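Local coordinates for protein ElaA (Escherichia coli, PDB 5Z6N), which probably acts as an N-acetyltransferase of the GNAT superfamily, transferring an acetyl group from acetyl coenzyme A to an amine, at residues 75-80 with 97-102; 111-116 with 131-136; 122-127 with 144-149. All blocks are in the same frame, centred on the assembly; numbering follows the deposited sequence.

Contact 1 of 3, residues 75-80 with 97-102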
loop_
_atom_site.group_PDB
_atom_site.type_symbol
_atom_site.label_atom_id
_atom_site.label_comp_id
_atom_site.label_asym_id
_atom_site.label_seq_id
_atom_site.Cartn_x
_atom_site.Cartn_y
_atom_site.Cartn_z
ATOM N N VAL B 75 3.850 -20.030 -13.744
ATOM C CA VAL B 75 4.267 -19.202 -12.623
ATOM C C VAL B 75 4.497 -17.779 -13.114
ATOM O O VAL B 75 5.156 -17.560 -14.139
ATOM C CB VAL B 75 5.541 -19.779 -11.991
ATOM C CG1 VAL B 75 5.793 -19.148 -10.659
ATOM C CG2 VAL B 75 5.448 -21.291 -11.868
ATOM N N VAL B 76 3.958 -16.802 -12.390
ATOM C CA VAL B 76 4.092 -15.395 -12.750
ATOM C C VAL B 76 5.051 -14.733 -11.774
ATOM O O VAL B 76 4.907 -14.886 -10.555
ATOM C CB VAL B 76 2.733 -14.673 -12.753
ATOM C CG1 VAL B 76 2.930 -13.155 -12.695
ATOM C CG2 VAL B 76 1.926 -15.075 -13.985
ATOM N N ILE B 77 6.030 -14.007 -12.310
ATOM C CA ILE B 77 6.905 -13.142 -11.528
ATOM C C ILE B 77 6.517 -11.699 -11.818
ATOM O O ILE B 77 6.235 -11.345 -12.969
ATOM C CB ILE B 77 8.392 -13.386 -11.849
ATOM C CG1 ILE B 77 8.805 -14.804 -11.465
ATOM C CG2 ILE B 77 9.276 -12.377 -11.133
ATOM C CD1 ILE B 77 10.262 -15.088 -11.745
ATOM N N GLY B 78 6.485 -10.873 -10.779
ATOM C CA GLY B 78 6.137 -9.475 -10.956
ATOM C C GLY B 78 6.553 -8.663 -9.749
ATOM O O GLY B 78 7.015 -9.202 -8.739
ATOM N N ARG B 79 6.374 -7.344 -9.877
ATOM C CA ARG B 79 6.709 -6.368 -8.832
ATOM C C ARG B 79 8.213 -6.323 -8.552
ATOM O O ARG B 79 8.639 -6.034 -7.430
ATOM C CB ARG B 79 5.932 -6.639 -7.538
ATOM C CG ARG B 79 4.428 -6.579 -7.678
ATOM C CD ARG B 79 3.992 -5.301 -8.373
ATOM N NE ARG B 79 2.710 -4.816 -7.880
ATOM C CZ ARG B 79 1.539 -5.178 -8.395
ATOM N NH1 ARG B 79 0.414 -4.692 -7.897
ATOM N NH2 ARG B 79 1.482 -6.049 -9.390
ATOM N N VAL B 80 9.027 -6.583 -9.574
ATOM C CA VAL B 80 10.469 -6.725 -9.392
ATOM C C VAL B 80 11.074 -5.366 -9.063
ATOM O O VAL B 80 10.961 -4.416 -9.848
ATOM C CB VAL B 80 11.113 -7.335 -10.643
ATOM C CG1 VAL B 80 12.624 -7.461 -10.461
ATOM C CG2 VAL B 80 10.468 -8.689 -10.961
ATOM N N SER B 97 17.625 -14.469 -9.785
ATOM C CA SER B 97 18.059 -15.862 -9.734
ATOM C C SER B 97 17.539 -16.577 -8.492
ATOM O O SER B 97 17.253 -17.779 -8.548
ATOM C CB SER B 97 19.585 -15.932 -9.793
ATOM O OG SER B 97 20.163 -15.027 -8.870
ATOM N N LYS B 98 17.412 -15.870 -7.367
ATOM C CA LYS B 98 16.844 -16.497 -6.179
ATOM C C LYS B 98 15.339 -16.685 -6.315
ATOM O O LYS B 98 14.780 -17.630 -5.745
ATOM C CB LYS B 98 17.180 -15.670 -4.939
ATOM C CG LYS B 98 18.673 -15.550 -4.688
ATOM C CD LYS B 98 18.972 -14.951 -3.326
ATOM C CE LYS B 98 20.450 -15.097 -2.978
ATOM N NZ LYS B 98 21.334 -14.266 -3.845
ATOM N N THR B 99 14.673 -15.806 -7.068
ATOM C CA THR B 99 13.240 -15.941 -7.305
ATOM C C THR B 99 12.938 -17.053 -8.299
ATOM O O THR B 99 11.893 -17.706 -8.197
ATOM C CB THR B 99 12.657 -14.604 -7.787
ATOM O OG1 THR B 99 12.885 -13.595 -6.794
ATOM C CG2 THR B 99 11.161 -14.708 -8.021
ATOM N N LEU B 100 13.840 -17.298 -9.248
ATOM C CA LEU B 100 13.682 -18.449 -10.128
ATOM C C LEU B 100 14.024 -19.749 -9.408
ATOM O O LEU B 100 13.384 -20.776 -9.648
ATOM C CB LEU B 100 14.545 -18.279 -11.377
ATOM C CG LEU B 100 14.046 -17.193 -12.331
ATOM C CD1 LEU B 100 15.051 -16.967 -13.451
ATOM C CD2 LEU B 100 12.684 -17.577 -12.893
ATOM N N GLU B 101 15.025 -19.721 -8.520
ATOM C CA GLU B 101 15.283 -20.874 -7.662
ATOM C C GLU B 101 14.068 -21.205 -6.806
ATOM O O GLU B 101 13.867 -22.366 -6.430
ATOM C CB GLU B 101 16.504 -20.610 -6.777
ATOM C CG GLU B 101 16.768 -21.682 -5.720
ATOM C CD GLU B 101 17.783 -21.242 -4.675
ATOM O OE1 GLU B 101 18.042 -20.024 -4.567
ATOM O OE2 GLU B 101 18.310 -22.115 -3.952
ATOM N N THR B 102 13.246 -20.200 -6.492
ATOM C CA THR B 102 11.993 -20.451 -5.790
ATOM C C THR B 102 10.936 -21.017 -6.734
ATOM O O THR B 102 10.241 -21.978 -6.384
ATOM C CB THR B 102 11.498 -19.165 -5.128
ATOM O OG1 THR B 102 12.485 -18.697 -4.199
ATOM C CG2 THR B 102 10.192 -19.414 -4.382
#

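Contact 2 of 3, residues 111-116 with 131-136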
loop_
_atom_site.group_PDB
_atom_site.type_symbol
_atom_site.label_atom_id
_atom_site.label_comp_id
_atom_site.label_asym_id
_atom_site.label_seq_id
_atom_site.Cartn_x
_atom_site.Cartn_y
_atom_site.Cartn_z
ATOM N N PRO B 111 6.655 -23.448 -16.597
ATOM C CA PRO B 111 7.421 -22.270 -17.020
ATOM C C PRO B 111 7.063 -21.054 -16.182
ATOM O O PRO B 111 6.151 -21.069 -15.355
ATOM C CB PRO B 111 7.014 -22.094 -18.492
ATOM C CG PRO B 111 5.992 -23.192 -18.787
ATOM C CD PRO B 111 5.525 -23.731 -17.488
ATOM N N VAL B 112 7.823 -19.983 -16.387
ATOM C CA VAL B 112 7.700 -18.761 -15.602
ATOM C C VAL B 112 7.375 -17.615 -16.545
ATOM O O VAL B 112 8.145 -17.336 -17.471
ATOM C CB VAL B 112 8.981 -18.461 -14.810
ATOM C CG1 VAL B 112 9.046 -16.986 -14.458
ATOM C CG2 VAL B 112 9.035 -19.315 -13.561
ATOM N N TYR B 113 6.264 -16.946 -16.321
ATOM C CA TYR B 113 5.931 -15.778 -17.087
ATOM C C TYR B 113 6.328 -14.527 -16.319
ATOM O O TYR B 113 6.336 -14.545 -15.128
ATOM C CB TYR B 113 4.437 -15.739 -17.400
ATOM C CG TYR B 113 4.029 -14.545 -18.212
ATOM C CD1 TYR B 113 4.133 -14.562 -19.567
ATOM C CD2 TYR B 113 3.592 -13.387 -17.610
ATOM C CE1 TYR B 113 3.800 -13.472 -20.309
ATOM C CE2 TYR B 113 3.272 -12.291 -18.347
ATOM C CZ TYR B 113 3.364 -12.349 -19.693
ATOM O OH TYR B 113 3.050 -11.287 -20.447
ATOM N N LEU B 114 6.613 -13.448 -17.020
ATOM C CA LEU B 114 6.949 -12.224 -16.383
ATOM C C LEU B 114 6.618 -11.007 -17.221
ATOM O O LEU B 114 6.983 -10.891 -18.365
ATOM C CB LEU B 114 8.423 -12.251 -16.002
ATOM C CG LEU B 114 9.207 -11.058 -15.468
ATOM C CD1 LEU B 114 10.433 -11.576 -14.767
ATOM C CD2 LEU B 114 9.602 -10.108 -16.577
ATOM N N GLY B 115 5.894 -10.083 -16.649
ATOM C CA GLY B 115 5.559 -8.890 -17.374
ATOM C C GLY B 115 6.669 -7.916 -17.147
ATOM O O GLY B 115 7.137 -7.791 -16.063
ATOM N N ALA B 116 7.101 -7.208 -18.154
ATOM C CA ALA B 116 8.288 -6.394 -17.962
ATOM C C ALA B 116 8.144 -5.091 -18.727
ATOM O O ALA B 116 7.144 -4.842 -19.406
ATOM C CB ALA B 116 9.546 -7.140 -18.420
ATOM N N PRO B 131 10.874 -12.955 -25.305
ATOM C CA PRO B 131 9.577 -12.331 -25.592
ATOM C C PRO B 131 8.566 -13.338 -26.118
ATOM O O PRO B 131 8.853 -14.122 -27.024
ATOM C CB PRO B 131 9.920 -11.273 -26.649
ATOM C CG PRO B 131 11.338 -11.574 -27.086
ATOM C CD PRO B 131 11.986 -12.195 -25.896
ATOM N N VAL B 132 7.377 -13.321 -25.521
ATOM C CA VAL B 132 6.235 -14.101 -25.979
ATOM C C VAL B 132 5.072 -13.189 -26.359
ATOM O O VAL B 132 3.918 -13.591 -26.282
ATOM C CB VAL B 132 5.805 -15.135 -24.921
ATOM C CG1 VAL B 132 6.865 -16.199 -24.753
ATOM C CG2 VAL B 132 5.530 -14.453 -23.594
ATOM N N THR B 133 5.374 -11.964 -26.786
ATOM C CA THR B 133 4.376 -10.906 -26.847
ATOM C C THR B 133 4.878 -9.840 -27.816
ATOM O O THR B 133 6.066 -9.794 -28.138
ATOM C CB THR B 133 4.130 -10.364 -25.429
ATOM O OG1 THR B 133 3.347 -11.308 -24.691
ATOM C CG2 THR B 133 3.415 -9.041 -25.409
ATOM N N GLU B 134 3.949 -9.031 -28.332
ATOM C CA GLU B 134 4.269 -7.820 -29.080
ATOM C C GLU B 134 4.499 -6.646 -28.131
ATOM O O GLU B 134 3.917 -6.570 -27.046
ATOM C CB GLU B 134 3.139 -7.458 -30.048
ATOM C CG GLU B 134 3.103 -8.261 -31.339
ATOM C CD GLU B 134 4.438 -8.279 -32.047
ATOM O OE1 GLU B 134 5.170 -9.268 -31.863
ATOM O OE2 GLU B 134 4.751 -7.319 -32.782
ATOM N N VAL B 135 5.345 -5.707 -28.553
ATOM C CA VAL B 135 5.576 -4.524 -27.733
ATOM C C VAL B 135 4.283 -3.724 -27.629
ATOM O O VAL B 135 3.660 -3.384 -28.644
ATOM C CB VAL B 135 6.714 -3.665 -28.306
ATOM C CG1 VAL B 135 6.839 -2.365 -27.516
ATOM C CG2 VAL B 135 8.026 -4.421 -28.270
ATOM N N TYR B 136 3.863 -3.443 -26.399
ATOM C CA TYR B 136 2.706 -2.591 -26.151
ATOM C C TYR B 136 2.978 -1.760 -24.901
ATOM O O TYR B 136 4.058 -1.819 -24.307
ATOM C CB TYR B 136 1.413 -3.412 -26.050
ATOM C CG TYR B 136 1.328 -4.343 -24.867
ATOM C CD1 TYR B 136 2.025 -5.541 -24.851
ATOM C CD2 TYR B 136 0.531 -4.035 -23.772
ATOM C CE1 TYR B 136 1.947 -6.400 -23.772
ATOM C CE2 TYR B 136 0.444 -4.889 -22.687
ATOM C CZ TYR B 136 1.154 -6.071 -22.695
ATOM O OH TYR B 136 1.076 -6.932 -21.627
#

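Contact 3 of 3, residues 122-127 with 144-149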
loop_
_atom_site.group_PDB
_atom_site.type_symbol
_atom_site.label_atom_id
_atom_site.label_comp_id
_atom_site.label_asym_id
_atom_site.label_seq_id
_atom_site.Cartn_x
_atom_site.Cartn_y
_atom_site.Cartn_z
ATOM N N ASN B 122 16.739 -6.976 -22.299
ATOM C CA ASN B 122 18.008 -7.692 -22.391
ATOM C C ASN B 122 18.478 -8.227 -21.044
ATOM O O ASN B 122 19.294 -9.155 -21.013
ATOM C CB ASN B 122 19.085 -6.785 -22.986
ATOM C CG ASN B 122 19.114 -6.832 -24.496
ATOM O OD1 ASN B 122 18.971 -5.808 -25.161
ATOM N ND2 ASN B 122 19.290 -8.027 -25.050
ATOM N N PHE B 123 17.990 -7.660 -19.939
ATOM C CA PHE B 123 18.386 -8.121 -18.611
ATOM C C PHE B 123 17.612 -9.371 -18.211
ATOM O O PHE B 123 18.158 -10.252 -17.540
ATOM C CB PHE B 123 18.192 -6.989 -17.592
ATOM C CG PHE B 123 18.203 -7.438 -16.146
ATOM C CD1 PHE B 123 19.385 -7.454 -15.430
ATOM C CD2 PHE B 123 17.028 -7.773 -15.489
ATOM C CE1 PHE B 123 19.413 -7.849 -14.106
ATOM C CE2 PHE B 123 17.045 -8.163 -14.160
ATOM C CZ PHE B 123 18.242 -8.197 -13.467
ATOM N N TYR B 124 16.344 -9.464 -18.611
ATOM C CA TYR B 124 15.579 -10.679 -18.361
ATOM C C TYR B 124 15.923 -11.782 -19.350
ATOM O O TYR B 124 15.806 -12.965 -19.014
ATOM C CB TYR B 124 14.076 -10.386 -18.409
ATOM C CG TYR B 124 13.592 -9.483 -17.299
ATOM C CD1 TYR B 124 13.720 -9.858 -15.969
ATOM C CD2 TYR B 124 12.999 -8.258 -17.581
ATOM C CE1 TYR B 124 13.276 -9.035 -14.947
ATOM C CE2 TYR B 124 12.552 -7.430 -16.568
ATOM C CZ TYR B 124 12.691 -7.823 -15.252
ATOM O OH TYR B 124 12.244 -7.001 -14.240
ATOM N N GLN B 125 16.339 -11.424 -20.569
ATOM C CA GLN B 125 16.814 -12.430 -21.513
ATOM C C GLN B 125 18.108 -13.085 -21.054
ATOM O O GLN B 125 18.448 -14.166 -21.548
ATOM C CB GLN B 125 17.012 -11.816 -22.900
ATOM C CG GLN B 125 15.730 -11.656 -23.694
ATOM C CD GLN B 125 15.929 -10.897 -24.994
ATOM O OE1 GLN B 125 15.039 -10.851 -25.841
ATOM N NE2 GLN B 125 17.101 -10.304 -25.161
ATOM N N SER B 126 18.838 -12.461 -20.129
ATOM C CA SER B 126 20.033 -13.065 -19.554
ATOM C C SER B 126 19.710 -14.072 -18.457
ATOM O O SER B 126 20.634 -14.666 -17.889
ATOM C CB SER B 126 20.963 -11.983 -18.999
ATOM O OG SER B 126 20.756 -11.790 -17.611
ATOM N N PHE B 127 18.430 -14.271 -18.147
ATOM C CA PHE B 127 17.994 -15.275 -17.185
ATOM C C PHE B 127 17.209 -16.405 -17.837
ATOM O O PHE B 127 16.703 -17.282 -17.129
ATOM C CB PHE B 127 17.151 -14.626 -16.086
ATOM C CG PHE B 127 17.933 -13.727 -15.177
ATOM C CD1 PHE B 127 18.571 -14.239 -14.061
ATOM C CD2 PHE B 127 18.027 -12.371 -15.435
ATOM C CE1 PHE B 127 19.294 -13.417 -13.224
ATOM C CE2 PHE B 127 18.748 -11.543 -14.601
ATOM C CZ PHE B 127 19.382 -12.068 -13.494
ATOM N N ILE B 144 6.745 -5.782 -22.816
ATOM C CA ILE B 144 6.769 -7.038 -23.551
ATOM C C ILE B 144 6.500 -8.158 -22.558
ATOM O O ILE B 144 6.974 -8.120 -21.416
ATOM C CB ILE B 144 8.107 -7.259 -24.298
ATOM C CG1 ILE B 144 7.920 -8.213 -25.475
ATOM C CG2 ILE B 144 9.193 -7.778 -23.376
ATOM C CD1 ILE B 144 7.408 -7.529 -26.702
ATOM N N GLY B 145 5.689 -9.126 -22.972
ATOM C CA GLY B 145 5.501 -10.320 -22.174
ATOM C C GLY B 145 6.620 -11.308 -22.447
ATOM O O GLY B 145 7.023 -11.525 -23.591
ATOM N N MET B 146 7.135 -11.898 -21.374
ATOM C CA MET B 146 8.280 -12.788 -21.454
ATOM C C MET B 146 8.017 -14.025 -20.611
ATOM O O MET B 146 7.231 -14.000 -19.660
ATOM C CB MET B 146 9.564 -12.085 -20.989
ATOM C CG MET B 146 9.886 -10.831 -21.784
ATOM S SD MET B 146 11.355 -9.956 -21.226
ATOM C CE MET B 146 12.607 -10.775 -22.206
ATOM N N ALA B 147 8.683 -15.118 -20.975
ATOM C CA ALA B 147 8.533 -16.363 -20.244
ATOM C C ALA B 147 9.814 -17.172 -20.368
ATOM O O ALA B 147 10.546 -17.068 -21.356
ATOM C CB ALA B 147 7.330 -17.173 -20.740
ATOM N N ARG B 148 10.074 -17.982 -19.346
ATOM C CA ARG B 148 11.262 -18.819 -19.277
ATOM C C ARG B 148 10.871 -20.287 -19.339
ATOM O O ARG B 148 9.856 -20.690 -18.763
ATOM C CB ARG B 148 12.044 -18.558 -17.987
ATOM C CG ARG B 148 13.307 -19.388 -17.856
ATOM C CD ARG B 148 14.073 -19.036 -16.596
ATOM N NE ARG B 148 15.288 -19.832 -16.461
ATOM C CZ ARG B 148 15.350 -21.008 -15.846
ATOM N NH1 ARG B 148 16.502 -21.660 -15.776
ATOM N NH2 ARG B 148 14.264 -21.532 -15.294
ATOM N N GLU B 149 11.678 -21.077 -20.044
ATOM C CA GLU B 149 11.602 -22.533 -19.972
ATOM C C GLU B 149 10.219 -23.077 -20.310
ATOM O O GLU B 149 9.996 -23.597 -21.400
ATOM C CB GLU B 149 12.017 -22.991 -18.571
ATOM C CG GLU B 149 11.634 -24.418 -18.216
ATOM C CD GLU B 149 12.689 -25.113 -17.377
ATOM O OE1 GLU B 149 13.522 -24.411 -16.770
ATOM O OE2 GLU B 149 12.679 -26.359 -17.333
#

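Contact 1 of 3, residues 75-80 with 97-102
Ile77 sets its CD1 methyl against Thr99 and Leu100, two neighbouring residues of helix 91-106. Ile77 CD1 lies 3.7 Å from Leu100 CD2. Ile77 CD1 is 3.8 Å from Thr99 CG2. All three residues are buried. Behind the methyl, Ile77 CG1 makes a looser approach to Thr99 CG2 at 4.2 Å. Ile77 turns its CB to the helix. Beyond it the longer branch is fully extended, with chi2 at -179°, and this carries CD1 out to the helix surface.

Thr99 also turns its CB toward the strand. Its CG2 is anti to the backbone N and faces Ile77. Its OG1 sits beside the backbone N and hydrogen-bonds to Leu95 O, one turn earlier in the helix. Leu100 comes from the flank of the helix, and its CD2 branch does the touching. The leucine and isoleucine side chains cross at about a right angle.

The same patch continues beyond the two segments. Ile77 also packs on Val112 and Leu114 of strand 112-117, and Thr99 touches Ile65 of strand 59-67. The contact joins the first strand and the helix of the beta-alpha-beta unit made by strand 75-82, helix 91-106 and strand 112-117. In GNAT enzymes the turn between this strand and this helix usually holds the pyrophosphate of coenzyme A.

The touching atoms are all methyl and methylene carbons. Helix and sheet are therefore joined here by shape and exclusion of water, while the threonine hydroxyl is satisfied inside its own helix.

Contact 2 of 3, residues 111-116 with 131-136
Tyr113 meets Val132 with one edge of its ring and brings the tip near Thr133. From CB the ring carbon CG runs anti to the backbone N, with chi1 at -179°, which carries the ring across to residues 131-136. Tyr113 CD1 comes first along the near edge, 4.3 Å from Val132 CG2. Tyr113 CE1 is the nearest ring atom, 3.8 Å from Val132 CG2. The methyl lies at the ring edge, near the ring plane, and not over a face. Past CE1 the ring leaves the methyl. At the tip, Tyr113 OH stands 4.3 Å from Thr133 OG1. That is too long for a hydrogen bond, and the two hydroxyls are simply neighbours.

Val132 meets the ring with one branch. Its CB points toward the strand, and CG2 takes the crowded position between backbone N and carbonyl carbon. Thr133 turns its OG1 back to Val132 O in a weak hydrogen bond of 2.8 Å.

The backbones stay well apart, with 9.1 Å between the CA atoms of Tyr113 and Val132. Strand 143-148 runs between them. Val112 and Leu114 bond to it through their backbones, and Gly145 bonds to Val132. Val112 and Leu114 send their side chains to helix 91-106, whereas Tyr113 uses the other face of the sheet. This is a surface contact over that face. It spans the far end of the mixed sheet, where strand 143-148 is inserted between strands 112-117 and 129-131, the strand order characteristic of the GNAT fold.

Contact 3 of 3, residues 122-127 with 144-149
Met146 makes the apolar part of this contact, against Tyr124 and Gln125. Met146 SD lies 3.9 Å from Tyr124 CB. The terminal Met146 CE is 3.6 Å from Gln125 CG, and the two side chains cross at about a right angle. The bend at the end of the methionine chain, chi3 89°, swings CE to the glutamine. Beyond CG the glutamine chain is extended, and its OE1 hydrogen-bonds to Gln121 NE2.

The sulfur also makes a Met-aromatic contact. Met146 SD is 5.4 Å from the centroid of the Tyr124 ring and 64° off the ring normal, an oblique approach. Tyr124 packs further on Leu114 and Ala116, and Met146 on Phe129 and Pro131.

These residues seat residues 122-127 on strand 143-148. Helix 121-124 follows strand 112-117, and the chain then returns through strand 129-131 to strand 143-148, as in the C-terminal half of GNAT enzymes.

The polar part lies at Arg148. Its chain is straight from CG to NE and brings Arg148 NE within 3.0 Å of Phe127 O. The oxygen lies at the guanidinium edge, near its plane, but the N-H...O angle is only 127° and the bond is weak. A leucine in place of Arg148 would probably leave Phe127 O without this donor and Glu149 without its charged neighbour. That second link is purely ionic: Arg148 NH2 is 3.3 Å from Glu149 OE1, which sits well out of the guanidinium plane.

Among the rings, Phe127 CE2 lies over one face of Phe123, offset toward the rim.

The three contacts follow one sheet from its middle toward one edge. Contacts 1 and 2 have centres about 14 Å apart and meet where strands 75-82 and 112-117 pair, with Ile77 N 2.9 Å from Tyr113 O. Contacts 2 and 3 are closer, about 7 Å between centres, and their segments alternate along the chain. They share the pairing of Val112 O with Arg148 N at 2.8 Å. Contacts 1 and 3 lie about 11 Å apart and meet through side chains, Leu100 CD1 being 3.9 Å from Arg148 CD. If ElaA binds acetyl coenzyme A as other GNAT enzymes do, contact 1 probably belongs to the unit holding it, with contact 2's strand 112-117 alongside.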